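PDB 4R01: putative NADH-flavin reductase from Streptococcus pneumoniae TIGR4, which probably binds a nicotinamide dinucleotide in its Rossmann fold and, as a putative NADH-flavin reductase, may use it to reduce a flavin. Local coordinates for residues 34-37 with 42-45; 92-97 with 192-197; 147-152 with 185-190. All coordinates share one frame; numbering follows the deposited sequence.

Contact 1. Residues 34-37 with 42-45; sequences SENK and SIIK
Ser34 faces Lys45 and Asn36 faces Ile43 as the loop 34-37 runs back alongside strand 42-45 in the opposite direction, the paired CA atoms lying 6.6 Å (Ser34 to Lys45) and 7.1 Å (Asn36 to Ile43) apart. No backbone hydrogen bond joins the two segments, and the gap is bridged by side chains. The apolar part of the contact is Asn36 CB against Ile43 CG1, 3.5 Å apart. Because Asn36 CG stands anti to the backbone N (chi1 177°), the side chain extends toward the strand, and it crosses that of Ile43 at a slant. Ile43 offers the branch whose CG1 rests against CB and CG of the asparagine, with CD1 just beyond. Two residues on, Lys45 reaches back over the loop. Its chain runs extended until it bends at chi3 (-62°), which brings CE to 3.2 Å from Ser34 O and leaves NZ 3.7 Å from Glu35 N. This is a grazing approach of the aliphatic end to the backbone, and no salt bridge forms, since Lys45 NZ is 6.9 Å from Glu35 OE1. At that range the opposite charges would probably attract only diffusely. All of this lies at the surface, and a sulfate sits near the Ser34 side chain. In a Rossmann fold the loop after the second strand commonly borders the adenosine end of the dinucleotide; the sulfate, probably from the crystallisation liquor, may mark such a pocket. Asn10, from the loop between strand 3-7 and helix 12-24, hydrogen-bonds to Lys37 N, while strand 42-45 pairs with strand 27-32 at one edge of the main sheet.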
loop_
_atom_site.group_PDB
_atom_site.type_symbol
_atom_site.label_atom_id
_atom_site.label_comp_id
_atom_site.label_asym_id
_atom_site.label_seq_id
_atom_site.Cartn_x
_atom_site.Cartn_y
_atom_site.Cartn_z
ATOM N N SER A 34 -40.767 4.854 0.945
ATOM C CA SER A 34 -41.445 5.257 2.174
ATOM C C SER A 34 -41.598 6.775 2.233
ATOM O O SER A 34 -41.482 7.453 1.213
ATOM C CB SER A 34 -40.687 4.752 3.403
ATOM O OG SER A 34 -39.368 5.267 3.437
ATOM N N GLU A 35 -41.858 7.301 3.427
ATOM C CA GLU A 35 -42.063 8.737 3.599
ATOM C C GLU A 35 -40.823 9.525 3.187
ATOM O O GLU A 35 -39.692 9.109 3.445
ATOM C CB GLU A 35 -42.434 9.062 5.049
ATOM C CG GLU A 35 -42.924 10.489 5.248
ATOM C CD GLU A 35 -42.807 10.958 6.685
ATOM O OE1 GLU A 35 -42.283 10.192 7.521
ATOM O OE2 GLU A 35 -43.235 12.095 6.979
ATOM N N ASN A 36 -41.045 10.663 2.538
ATOM C CA ASN A 36 -39.947 11.467 2.024
ATOM C C ASN A 36 -39.216 12.230 3.119
ATOM O O ASN A 36 -39.801 13.070 3.803
ATOM C CB ASN A 36 -40.459 12.444 0.965
ATOM C CG ASN A 36 -39.367 13.354 0.437
ATOM O OD1 ASN A 36 -39.372 14.560 0.686
ATOM N ND2 ASN A 36 -38.413 12.775 -0.285
ATOM N N LYS A 37 -37.930 11.928 3.278
ATOM C CA LYS A 37 -37.090 12.622 4.245
ATOM C C LYS A 37 -36.213 13.656 3.546
ATOM O O LYS A 37 -35.587 14.491 4.197
ATOM C CB LYS A 37 -36.220 11.627 5.018
ATOM C CG LYS A 37 -36.980 10.439 5.591
ATOM C CD LYS A 37 -37.935 10.865 6.696
ATOM C CE LYS A 37 -37.397 10.486 8.068
ATOM N NZ LYS A 37 -38.331 10.874 9.161
ATOM N N SER A 42 -41.422 17.295 -5.441
ATOM C CA SER A 42 -42.507 16.342 -5.638
ATOM C C SER A 42 -42.063 14.907 -5.378
ATOM O O SER A 42 -40.928 14.533 -5.661
ATOM C CB SER A 42 -43.064 16.467 -7.055
ATOM O OG SER A 42 -43.223 17.828 -7.406
ATOM N N ILE A 43 -42.975 14.103 -4.848
ATOM C CA ILE A 43 -42.649 12.741 -4.454
ATOM C C ILE A 43 -43.500 11.713 -5.186
ATOM O O ILE A 43 -44.725 11.827 -5.249
ATOM C CB ILE A 43 -42.826 12.543 -2.934
ATOM C CG1 ILE A 43 -41.828 13.411 -2.162
ATOM C CG2 ILE A 43 -42.660 11.078 -2.554
ATOM C CD1 ILE A 43 -42.369 14.763 -1.749
ATOM N N ILE A 44 -42.836 10.714 -5.754
ATOM C CA ILE A 44 -43.522 9.553 -6.285
ATOM C C ILE A 44 -43.219 8.368 -5.380
ATOM O O ILE A 44 -42.135 7.790 -5.454
ATOM C CB ILE A 44 -43.090 9.233 -7.729
ATOM C CG1 ILE A 44 -43.248 10.463 -8.624
ATOM C CG2 ILE A 44 -43.887 8.060 -8.282
ATOM C CD1 ILE A 44 -42.788 10.240 -10.052
ATOM N N LYS A 45 -44.156 8.025 -4.503
ATOM C CA LYS A 45 -43.973 6.855 -3.659
ATOM C C LYS A 45 -44.382 5.619 -4.436
ATOM O O LYS A 45 -45.565 5.347 -4.622
ATOM C CB LYS A 45 -44.770 6.959 -2.358
ATOM C CG LYS A 45 -44.573 5.749 -1.453
ATOM C CD LYS A 45 -45.244 5.921 -0.103
ATOM C CE LYS A 45 -44.663 7.097 0.663
ATOM N NZ LYS A 45 -45.248 7.201 2.030
#

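Contact 2. Residues 92-97 with 192-197; sequences QTRFLV and VDELEK
The guanidinium of Arg94 meets Glu194 edge-on: the carboxylate carbon CD lies in the guanidinium plane at the edge, both accepting oxygens of that residue are tilted from the plane, and the two flat groups are turned 77° against each other. Arg94 thus grips one residue twice, end-on. NH1 donates to Glu194 O at 2.7 Å, and NH2 makes a salt bridge with Glu194 OE2 at 3.1 Å, using the anti lone pair of that oxygen. Glu194 can present both acceptors through two torsions: chi1 sets CG beside the carbonyl carbon, and the bend at chi2 (62°) then turns the carboxylate back beside its own carbonyl. That carbonyl belongs to the last turn of helix 184-196, where a positive charge would probably be favoured by the helix dipole. The strongest polar partner of the buried carboxylate is His200, through OE1, and Arg94 NH2 has a second partner in Thr147 OG1; these additional bonds limit rotation of both charged groups. Beside the polar grip lies an apolar one. Both methyls of Leu96 approach the same methyl of Leu195: CD2 to CD2 is 3.6 Å and Leu96 CD1 to Leu195 CD2 is 3.7 Å, the side chains meeting at a slant. Strand 94-97 and helix 192-196 run nearly antiparallel at 165°, with their axes 10.7 Å apart, a spacing familiar from helix-on-sheet layers in alpha/beta proteins. Leu195 extends the apolar layer onto Ala61 and Ile63 of strand 61-64, the neighbour of strand 94-98, while Val192 packs against helix 12-24.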
loop_
_atom_site.group_PDB
_atom_site.type_symbol
_atom_site.label_atom_id
_atom_site.label_comp_id
_atom_site.label_asym_id
_atom_site.label_seq_id
_atom_site.Cartn_x
_atom_site.Cartn_y
_atom_site.Cartn_z
ATOM N N GLN A 92 -33.980 10.989 -25.135
ATOM C CA GLN A 92 -32.718 11.711 -25.061
ATOM C C GLN A 92 -32.319 11.939 -23.598
ATOM O O GLN A 92 -31.240 12.458 -23.305
ATOM C CB GLN A 92 -32.826 13.033 -25.833
ATOM C CG GLN A 92 -31.535 13.838 -25.936
ATOM C CD GLN A 92 -31.702 15.115 -26.740
ATOM O OE1 GLN A 92 -32.506 15.983 -26.394
ATOM N NE2 GLN A 92 -30.939 15.234 -27.820
ATOM N N THR A 93 -33.191 11.515 -22.687
ATOM C CA THR A 93 -32.969 11.672 -21.251
ATOM C C THR A 93 -31.671 11.020 -20.771
ATOM O O THR A 93 -31.343 9.898 -21.161
ATOM C CB THR A 93 -34.141 11.078 -20.444
ATOM O OG1 THR A 93 -35.382 11.569 -20.967
ATOM C CG2 THR A 93 -34.030 11.453 -18.973
ATOM N N ARG A 94 -30.936 11.737 -19.923
ATOM C CA ARG A 94 -29.709 11.214 -19.329
ATOM C C ARG A 94 -30.011 10.321 -18.133
ATOM O O ARG A 94 -30.920 10.599 -17.352
ATOM C CB ARG A 94 -28.786 12.358 -18.903
ATOM C CG ARG A 94 -28.142 13.103 -20.059
ATOM C CD ARG A 94 -27.002 13.984 -19.576
ATOM N NE ARG A 94 -25.934 13.207 -18.949
ATOM C CZ ARG A 94 -24.841 13.743 -18.413
ATOM N NH1 ARG A 94 -24.669 15.058 -18.430
ATOM N NH2 ARG A 94 -23.919 12.966 -17.862
ATOM N N PHE A 95 -29.247 9.246 -17.993
ATOM C CA PHE A 95 -29.433 8.323 -16.882
ATOM C C PHE A 95 -28.126 8.125 -16.123
ATOM O O PHE A 95 -27.235 7.410 -16.579
ATOM C CB PHE A 95 -29.976 6.985 -17.387
ATOM C CG PHE A 95 -30.021 5.910 -16.338
ATOM C CD1 PHE A 95 -30.801 6.062 -15.203
ATOM C CD2 PHE A 95 -29.298 4.740 -16.499
ATOM C CE1 PHE A 95 -30.847 5.072 -14.238
ATOM C CE2 PHE A 95 -29.342 3.745 -15.541
ATOM C CZ PHE A 95 -30.117 3.912 -14.408
ATOM N N LEU A 96 -28.014 8.774 -14.968
ATOM C CA LEU A 96 -26.805 8.699 -14.156
ATOM C C LEU A 96 -26.946 7.662 -13.056
ATOM O O LEU A 96 -28.009 7.522 -12.454
ATOM C CB LEU A 96 -26.472 10.061 -13.543
ATOM C CG LEU A 96 -25.637 11.029 -14.385
ATOM C CD1 LEU A 96 -26.412 11.524 -15.595
ATOM C CD2 LEU A 96 -25.163 12.194 -13.531
ATOM N N VAL A 97 -25.864 6.936 -12.798
ATOM C CA VAL A 97 -25.860 5.915 -11.758
ATOM C C VAL A 97 -24.811 6.216 -10.699
ATOM O O VAL A 97 -23.650 6.469 -11.022
ATOM C CB VAL A 97 -25.586 4.512 -12.339
ATOM C CG1 VAL A 97 -25.595 3.467 -11.232
ATOM C CG2 VAL A 97 -26.608 4.169 -13.406
ATOM N N VAL A 192 -23.672 16.588 -9.772
ATOM C CA VAL A 192 -24.558 17.625 -10.299
ATOM C C VAL A 192 -23.816 18.503 -11.311
ATOM O O VAL A 192 -24.417 19.024 -12.255
ATOM C CB VAL A 192 -25.146 18.498 -9.163
ATOM C CG1 VAL A 192 -26.038 19.596 -9.725
ATOM C CG2 VAL A 192 -25.938 17.637 -8.197
ATOM N N ASP A 193 -22.506 18.653 -11.124
ATOM C CA ASP A 193 -21.682 19.372 -12.093
ATOM C C ASP A 193 -21.707 18.665 -13.443
ATOM O O ASP A 193 -21.762 19.305 -14.490
ATOM C CB ASP A 193 -20.240 19.505 -11.600
ATOM C CG ASP A 193 -20.093 20.531 -10.495
ATOM O OD1 ASP A 193 -21.061 21.277 -10.241
ATOM O OD2 ASP A 193 -19.003 20.598 -9.887
ATOM N N GLU A 194 -21.669 17.338 -13.408
ATOM C CA GLU A 194 -21.745 16.536 -14.622
ATOM C C GLU A 194 -23.146 16.625 -15.235
ATOM O O GLU A 194 -23.337 16.357 -16.419
ATOM C CB GLU A 194 -21.362 15.080 -14.320
ATOM C CG GLU A 194 -21.540 14.106 -15.479
ATOM C CD GLU A 194 -20.666 14.439 -16.674
ATOM O OE1 GLU A 194 -19.546 14.956 -16.471
ATOM O OE2 GLU A 194 -21.105 14.192 -17.818
ATOM N N LEU A 195 -24.128 17.016 -14.428
ATOM C CA LEU A 195 -25.485 17.213 -14.930
ATOM C C LEU A 195 -25.608 18.562 -15.621
ATOM O O LEU A 195 -26.176 18.666 -16.706
ATOM C CB LEU A 195 -26.505 17.106 -13.796
ATOM C CG LEU A 195 -26.782 15.685 -13.317
ATOM C CD1 LEU A 195 -27.685 15.704 -12.099
ATOM C CD2 LEU A 195 -27.408 14.880 -14.441
ATOM N N GLU A 196 -25.065 19.592 -14.986
ATOM C CA GLU A 196 -25.073 20.935 -15.550
ATOM C C GLU A 196 -24.079 21.078 -16.703
ATOM O O GLU A 196 -24.421 21.569 -17.785
ATOM C CB GLU A 196 -24.763 21.959 -14.454
ATOM C CG GLU A 196 -25.869 22.139 -13.423
ATOM C CD GLU A 196 -25.432 23.006 -12.258
ATOM O OE1 GLU A 196 -24.511 23.826 -12.448
ATOM O OE2 GLU A 196 -25.977 22.844 -11.144
ATOM N N LYS A 197 -22.844 20.645 -16.468
ATOM C CA LYS A 197 -21.770 20.788 -17.453
ATOM C C LYS A 197 -21.257 19.406 -17.885
ATOM O O LYS A 197 -20.131 19.013 -17.558
ATOM C CB LYS A 197 -20.635 21.625 -16.871
ATOM C CG LYS A 197 -21.105 22.729 -15.924
ATOM C CD LYS A 197 -20.967 24.126 -16.510
ATOM C CE LYS A 197 -19.679 24.757 -16.013
ATOM N NZ LYS A 197 -19.753 26.232 -15.877
#

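Contact 3. Residues 147-152 with 185-190; sequences TFVSPA and ADYAIG
Tyr187 makes nearly the whole of this contact from the helix side, spanning the gap to Val149 and Pro151 from the third position of segment 185-190. Just ahead of it, Asp186 turns to Thr162 and Gly163, tying the first turn of the helix to the loop ahead of strand 165-168. At Tyr187 the ring leaves the helix with CG anti to the backbone N (chi1 175°), a setting that sends the phenol straight out to the end of strand 145-150. Its hydroxyl donates to Val149 O at 2.6 Å. The carbonyl oxygen lies in the plane of the ring, at its edge, whereas the donor is tilted 28° from the carbonyl plane and makes a C=O...donor angle of 137°. One branch of Val149 backs up this bond: CG1 comes to 3.4 Å from OH and to 3.7 Å from CE1. Pro151, just beyond the strand, lays its CB 3.8 Å from the same CE1, on the opposite side of the ring. The ring also meets Phe155 edge-to-face and packs on Leu207 of strand 203-209 and Val98 of strand 94-98. Farther along, Ile189 N and Gly190 N bond back to Ala185 O and Asp186 O, continuing the helix. Val149 also pairs through its backbone with Gly99, and in a parallel ladder its O would be the acceptor, so that one oxygen probably takes both the sheet bond and the phenol. In this buried setting the bond satisfies the hydroxyl proton and holds that end of the ring, while Val149, Pro151 and Phe155 set how it is turned.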
loop_
_atom_site.group_PDB
_atom_site.type_symbol
_atom_site.label_atom_id
_atom_site.label_comp_id
_atom_site.label_asym_id
_atom_site.label_seq_id
_atom_site.Cartn_x
_atom_site.Cartn_y
_atom_site.Cartn_z
ATOM N N THR A 147 -24.449 7.373 -17.722
ATOM C CA THR A 147 -23.180 7.798 -17.150
ATOM C C THR A 147 -23.001 7.182 -15.767
ATOM O O THR A 147 -23.732 7.508 -14.831
ATOM C CB THR A 147 -23.069 9.334 -17.055
ATOM O OG1 THR A 147 -23.145 9.902 -18.367
ATOM C CG2 THR A 147 -21.745 9.733 -16.420
ATOM N N PHE A 148 -22.031 6.280 -15.659
ATOM C CA PHE A 148 -21.705 5.622 -14.401
ATOM C C PHE A 148 -20.758 6.503 -13.594
ATOM O O PHE A 148 -19.675 6.849 -14.064
ATOM C CB PHE A 148 -21.066 4.257 -14.668
ATOM C CG PHE A 148 -21.205 3.282 -13.532
ATOM C CD1 PHE A 148 -22.400 2.608 -13.326
ATOM C CD2 PHE A 148 -20.139 3.025 -12.686
ATOM C CE1 PHE A 148 -22.534 1.703 -12.290
ATOM C CE2 PHE A 148 -20.265 2.119 -11.646
ATOM C CZ PHE A 148 -21.465 1.456 -11.451
ATOM N N VAL A 149 -21.161 6.872 -12.383
ATOM C CA VAL A 149 -20.347 7.772 -11.577
ATOM C C VAL A 149 -19.737 7.058 -10.374
ATOM O O VAL A 149 -20.353 6.958 -9.315
ATOM C CB VAL A 149 -21.160 8.981 -11.093
ATOM C CG1 VAL A 149 -20.254 9.983 -10.400
ATOM C CG2 VAL A 149 -21.878 9.629 -12.263
ATOM N N SER A 150 -18.517 6.561 -10.553
ATOM C CA SER A 150 -17.802 5.877 -9.483
ATOM C C SER A 150 -17.322 6.854 -8.419
ATOM O O SER A 150 -16.759 7.898 -8.739
ATOM C CB SER A 150 -16.610 5.099 -10.048
ATOM O OG SER A 150 -17.032 3.911 -10.689
ATOM N N PRO A 151 -17.550 6.516 -7.143
ATOM C CA PRO A 151 -17.014 7.310 -6.039
ATOM C C PRO A 151 -15.582 6.889 -5.746
ATOM O O PRO A 151 -15.041 6.039 -6.458
ATOM C CB PRO A 151 -17.944 6.957 -4.879
ATOM C CG PRO A 151 -18.301 5.528 -5.145
ATOM C CD PRO A 151 -18.323 5.360 -6.658
ATOM N N ALA A 152 -14.978 7.464 -4.712
ATOM C CA ALA A 152 -13.636 7.071 -4.315
ATOM C C ALA A 152 -13.687 5.755 -3.549
ATOM O O ALA A 152 -14.767 5.249 -3.248
ATOM C CB ALA A 152 -12.989 8.152 -3.480
ATOM N N ALA A 185 -21.253 14.578 0.341
ATOM C CA ALA A 185 -21.513 15.963 -0.047
ATOM C C ALA A 185 -20.682 16.384 -1.262
ATOM O O ALA A 185 -21.226 16.889 -2.246
ATOM C CB ALA A 185 -21.247 16.895 1.125
ATOM N N ASP A 186 -19.370 16.174 -1.197
ATOM C CA ASP A 186 -18.490 16.524 -2.312
ATOM C C ASP A 186 -18.817 15.713 -3.566
ATOM O O ASP A 186 -18.718 16.220 -4.685
ATOM C CB ASP A 186 -17.023 16.323 -1.921
ATOM C CG ASP A 186 -16.498 17.438 -1.033
ATOM O OD1 ASP A 186 -16.947 18.593 -1.199
ATOM O OD2 ASP A 186 -15.636 17.163 -0.172
ATOM N N TYR A 187 -19.215 14.458 -3.372
ATOM C CA TYR A 187 -19.604 13.585 -4.474
ATOM C C TYR A 187 -20.847 14.121 -5.180
ATOM O O TYR A 187 -20.917 14.127 -6.411
ATOM C CB TYR A 187 -19.852 12.164 -3.962
ATOM C CG TYR A 187 -20.367 11.189 -4.998
ATOM C CD1 TYR A 187 -19.490 10.461 -5.791
ATOM C CD2 TYR A 187 -21.731 10.979 -5.167
ATOM C CE1 TYR A 187 -19.957 9.561 -6.735
ATOM C CE2 TYR A 187 -22.207 10.087 -6.104
ATOM C CZ TYR A 187 -21.318 9.380 -6.885
ATOM O OH TYR A 187 -21.797 8.489 -7.819
ATOM N N ALA A 188 -21.823 14.571 -4.396
ATOM C CA ALA A 188 -23.043 15.150 -4.949
ATOM C C ALA A 188 -22.713 16.375 -5.793
ATOM O O ALA A 188 -23.271 16.563 -6.873
ATOM C CB ALA A 188 -24.020 15.516 -3.837
ATOM N N ILE A 189 -21.797 17.200 -5.295
ATOM C CA ILE A 189 -21.358 18.385 -6.021
ATOM C C ILE A 189 -20.807 18.008 -7.393
ATOM O O ILE A 189 -21.176 18.602 -8.405
ATOM C CB ILE A 189 -20.288 19.167 -5.234
ATOM C CG1 ILE A 189 -20.881 19.708 -3.930
ATOM C CG2 ILE A 189 -19.727 20.303 -6.073
ATOM C CD1 ILE A 189 -19.913 20.539 -3.117
ATOM N N GLY A 190 -19.934 17.005 -7.423
ATOM C CA GLY A 190 -19.341 16.554 -8.667
ATOM C C GLY A 190 -20.361 15.962 -9.620
ATOM O O GLY A 190 -20.306 16.194 -10.828
#

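Contacts 2 and 3 are buried and share helix 184-196, which lays successive turns on the neighbouring strands 94-98 and 145-150; their centres are about 11 Å apart, and probable backbone hydrogen bonds such as Val97 O to Val149 N tie the two strands together. Thr147, in the strand of contact 3, also holds the arginine of contact 2. Contact 1 is a surface contact at the edge of the same sheet, with its centre about 22 Å from that of contact 2. The chemistry follows the place: salt bridge and leucine packing near the helix end, one phenolic bond amid apolar neighbours deeper in, and loose side-chain bridging without hydrogen bonds at the sheet edge.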